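Local coordinates for protein phosphatase (Thermotoga maritima, PDB 1NF2) that probably acts as a magnesium-dependent phosphatase of the haloacid dehalogenase (HAD) family, with a distinctive substrate-binding domain, at residues V51-K54 with R58-P61. Numbering follows the deposited sequence.
Sequences VEKK and RTFP
Glu-52 on helix 45-55 accepts the backbone N-H of Phe-60 in the loop that links this helix to strand 62-64, so the contact is a local side-chain-to-backbone tie in a helix-to-strand connection of the HAD core domain. The evidence is one hydrogen bond: Phe-60 N lies 2.8 Å from Glu-52 OE2, with an N-H...O angle of 153°. The donor arrives from above the carboxylate plane, 42° out of it. With CG anti to the carbonyl carbon and the chain extended beyond it, Glu-52 spans the gap from helix to loop. The same oxygen, OE2, also sits near the plane of the Phe-60 ring at its edge, 3.8 Å from CD2, while carboxylate and ring planes stand 74° apart. OE1 is hydrogen-bonded to Thr-62 OG1. That hydroxyl also lies in hydrogen-bonding position to Phe-60 O, but with its single proton it cannot donate fully to both acceptors.

The two segments bury 251 Å² in all, a modest area. Lys-53 and Thr-59 run side by side, CG of Lys-53 lying 4.0 Å from CG2 of Thr-59; beyond CD, with its bend at chi3, the lysine chain turns off from the loop. Within the loop, Arg-58 folds back: its NE and NH2 each reach Thr-59 O at 3.1 Å, from one face of that carbonyl, and Phe-60 CE1 lies 3.3 Å above the centre of the Arg-58 guanidinium. The Phe-60 ring also meets Phe-56 edge-to-face and Phe-39 of strand 36-40 at an oblique angle.

Because Glu-52 is buried, the Phe-60 N-H to OE2, and Thr-62 OG1 at OE1 at least in part, would offset the lost solvent and are consistent with an ionised carboxylate; Arg-58, with NE 6.8 Å from Glu-52 OE2, may add a weak electrostatic preference for that form.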
ATOM      1  N   VAL A  51      12.481  -0.760   2.732  1.00 29.91           N
ATOM      2  CA  VAL A  51      12.353  -1.466   4.000  1.00 28.76           C
ATOM      3  C   VAL A  51      12.911  -2.872   3.785  1.00 29.41           C
ATOM      4  O   VAL A  51      13.632  -3.407   4.633  1.00 28.22           O
ATOM      5  CB  VAL A  51      10.877  -1.558   4.447  1.00 25.04           C
ATOM      6  CG1 VAL A  51      10.729  -2.556   5.597  1.00 25.78           C
ATOM      7  CG2 VAL A  51      10.394  -0.194   4.894  1.00 23.25           C
ATOM      8  N   GLU A  52      12.584  -3.447   2.631  1.00 26.31           N
ATOM      9  CA  GLU A  52      13.038  -4.783   2.272  1.00 28.80           C
ATOM     10  C   GLU A  52      14.560  -4.858   2.233  1.00 30.70           C
ATOM     11  O   GLU A  52      15.156  -5.761   2.814  1.00 31.20           O
ATOM     12  CB  GLU A  52      12.477  -5.190   0.903  1.00 28.73           C
ATOM     13  CG  GLU A  52      10.957  -5.251   0.845  1.00 27.41           C
ATOM     14  CD  GLU A  52      10.440  -5.657  -0.526  1.00 28.52           C
ATOM     15  OE1 GLU A  52       9.203  -5.661  -0.719  1.00 28.41           O
ATOM     16  OE2 GLU A  52      11.267  -5.973  -1.409  1.00 28.91           O
ATOM     17  N   LYS A  53      15.186  -3.908   1.551  1.00 31.98           N
ATOM     18  CA  LYS A  53      16.636  -3.900   1.448  1.00 33.38           C
ATOM     19  C   LYS A  53      17.322  -3.571   2.770  1.00 34.79           C
ATOM     20  O   LYS A  53      18.430  -4.036   3.030  1.00 34.32           O
ATOM     21  CB  LYS A  53      17.080  -2.932   0.348  1.00 35.99           C
ATOM     22  CG  LYS A  53      16.858  -3.493  -1.051  1.00 39.71           C
ATOM     23  CD  LYS A  53      17.355  -2.568  -2.153  1.00 41.86           C
ATOM     24  CE  LYS A  53      16.438  -1.371  -2.348  1.00 44.07           C
ATOM     25  NZ  LYS A  53      16.855  -0.544  -3.521  1.00 44.94           N
ATOM     26  N   LYS A  54      16.660  -2.788   3.614  1.00 36.58           N
ATOM     27  CA  LYS A  54      17.229  -2.416   4.903  1.00 37.48           C
ATOM     28  C   LYS A  54      17.358  -3.590   5.873  1.00 37.54           C
ATOM     29  O   LYS A  54      18.383  -3.745   6.533  1.00 38.12           O
ATOM     30  CB  LYS A  54      16.381  -1.326   5.553  1.00 36.57           C
ATOM     31  CG  LYS A  54      16.828  -0.929   6.951  1.00 38.06           C
ATOM     32  CD  LYS A  54      15.902   0.134   7.518  1.00 39.94           C
ATOM     33  CE  LYS A  54      16.333   0.591   8.896  1.00 40.03           C
ATOM     34  NZ  LYS A  54      15.354   1.579   9.421  1.00 43.41           N
ATOM     35  N   ARG A  58      17.970  -7.365  -0.087  1.00 32.57           N
ATOM     36  CA  ARG A  58      17.351  -7.807  -1.333  1.00 30.07           C
ATOM     37  C   ARG A  58      15.907  -7.321  -1.452  1.00 28.09           C
ATOM     38  O   ARG A  58      15.381  -6.679  -0.552  1.00 26.51           O
ATOM     39  CB  ARG A  58      17.357  -9.333  -1.396  1.00 41.12           C
ATOM     40  CG  ARG A  58      16.669  -9.973  -0.205  1.00 43.00           C
ATOM     41  CD  ARG A  58      16.289 -11.421  -0.473  1.00 46.61           C
ATOM     42  NE  ARG A  58      15.277 -11.525  -1.524  1.00 50.14           N
ATOM     43  CZ  ARG A  58      14.654 -12.652  -1.859  1.00 50.19           C
ATOM     44  NH1 ARG A  58      14.936 -13.781  -1.223  1.00 49.37           N
ATOM     45  NH2 ARG A  58      13.750 -12.649  -2.834  1.00 49.17           N
ATOM     46  N   THR A  59      15.267  -7.639  -2.571  1.00 35.69           N
ATOM     47  CA  THR A  59      13.876  -7.259  -2.770  1.00 35.18           C
ATOM     48  C   THR A  59      13.064  -8.534  -2.953  1.00 34.71           C
ATOM     49  O   THR A  59      13.611  -9.592  -3.272  1.00 34.93           O
ATOM     50  CB  THR A  59      13.694  -6.332  -4.004  1.00 33.30           C
ATOM     51  OG1 THR A  59      14.138  -7.003  -5.193  1.00 31.65           O
ATOM     52  CG2 THR A  59      14.491  -5.040  -3.813  1.00 30.99           C
ATOM     53  N   PHE A  60      11.758  -8.427  -2.745  1.00 34.94           N
ATOM     54  CA  PHE A  60      10.861  -9.571  -2.864  1.00 31.86           C
ATOM     55  C   PHE A  60       9.665  -9.179  -3.720  1.00 30.67           C
ATOM     56  O   PHE A  60       9.498  -8.005  -4.069  1.00 29.33           O
ATOM     57  CB  PHE A  60      10.324  -9.960  -1.481  1.00 35.30           C
ATOM     58  CG  PHE A  60      11.385 -10.317  -0.482  1.00 35.69           C
ATOM     59  CD1 PHE A  60      11.697 -11.648  -0.225  1.00 36.32           C
ATOM     60  CD2 PHE A  60      12.065  -9.326   0.211  1.00 36.74           C
ATOM     61  CE1 PHE A  60      12.672 -11.986   0.710  1.00 38.81           C
ATOM     62  CE2 PHE A  60      13.043  -9.652   1.148  1.00 38.52           C
ATOM     63  CZ  PHE A  60      13.345 -10.984   1.398  1.00 37.64           C
ATOM     64  N   PRO A  61       8.832 -10.167  -4.099  1.00 24.97           N
ATOM     65  CA  PRO A  61       7.656  -9.824  -4.898  1.00 23.54           C
ATOM     66  C   PRO A  61       6.953  -8.793  -4.008  1.00 23.59           C
ATOM     67  O   PRO A  61       6.815  -9.004  -2.802  1.00 21.42           O
ATOM     68  CB  PRO A  61       6.908 -11.153  -4.978  1.00 20.12           C
ATOM     69  CG  PRO A  61       8.044 -12.147  -5.073  1.00 17.95           C
ATOM     70  CD  PRO A  61       9.022 -11.629  -4.030  1.00 19.29           C
TER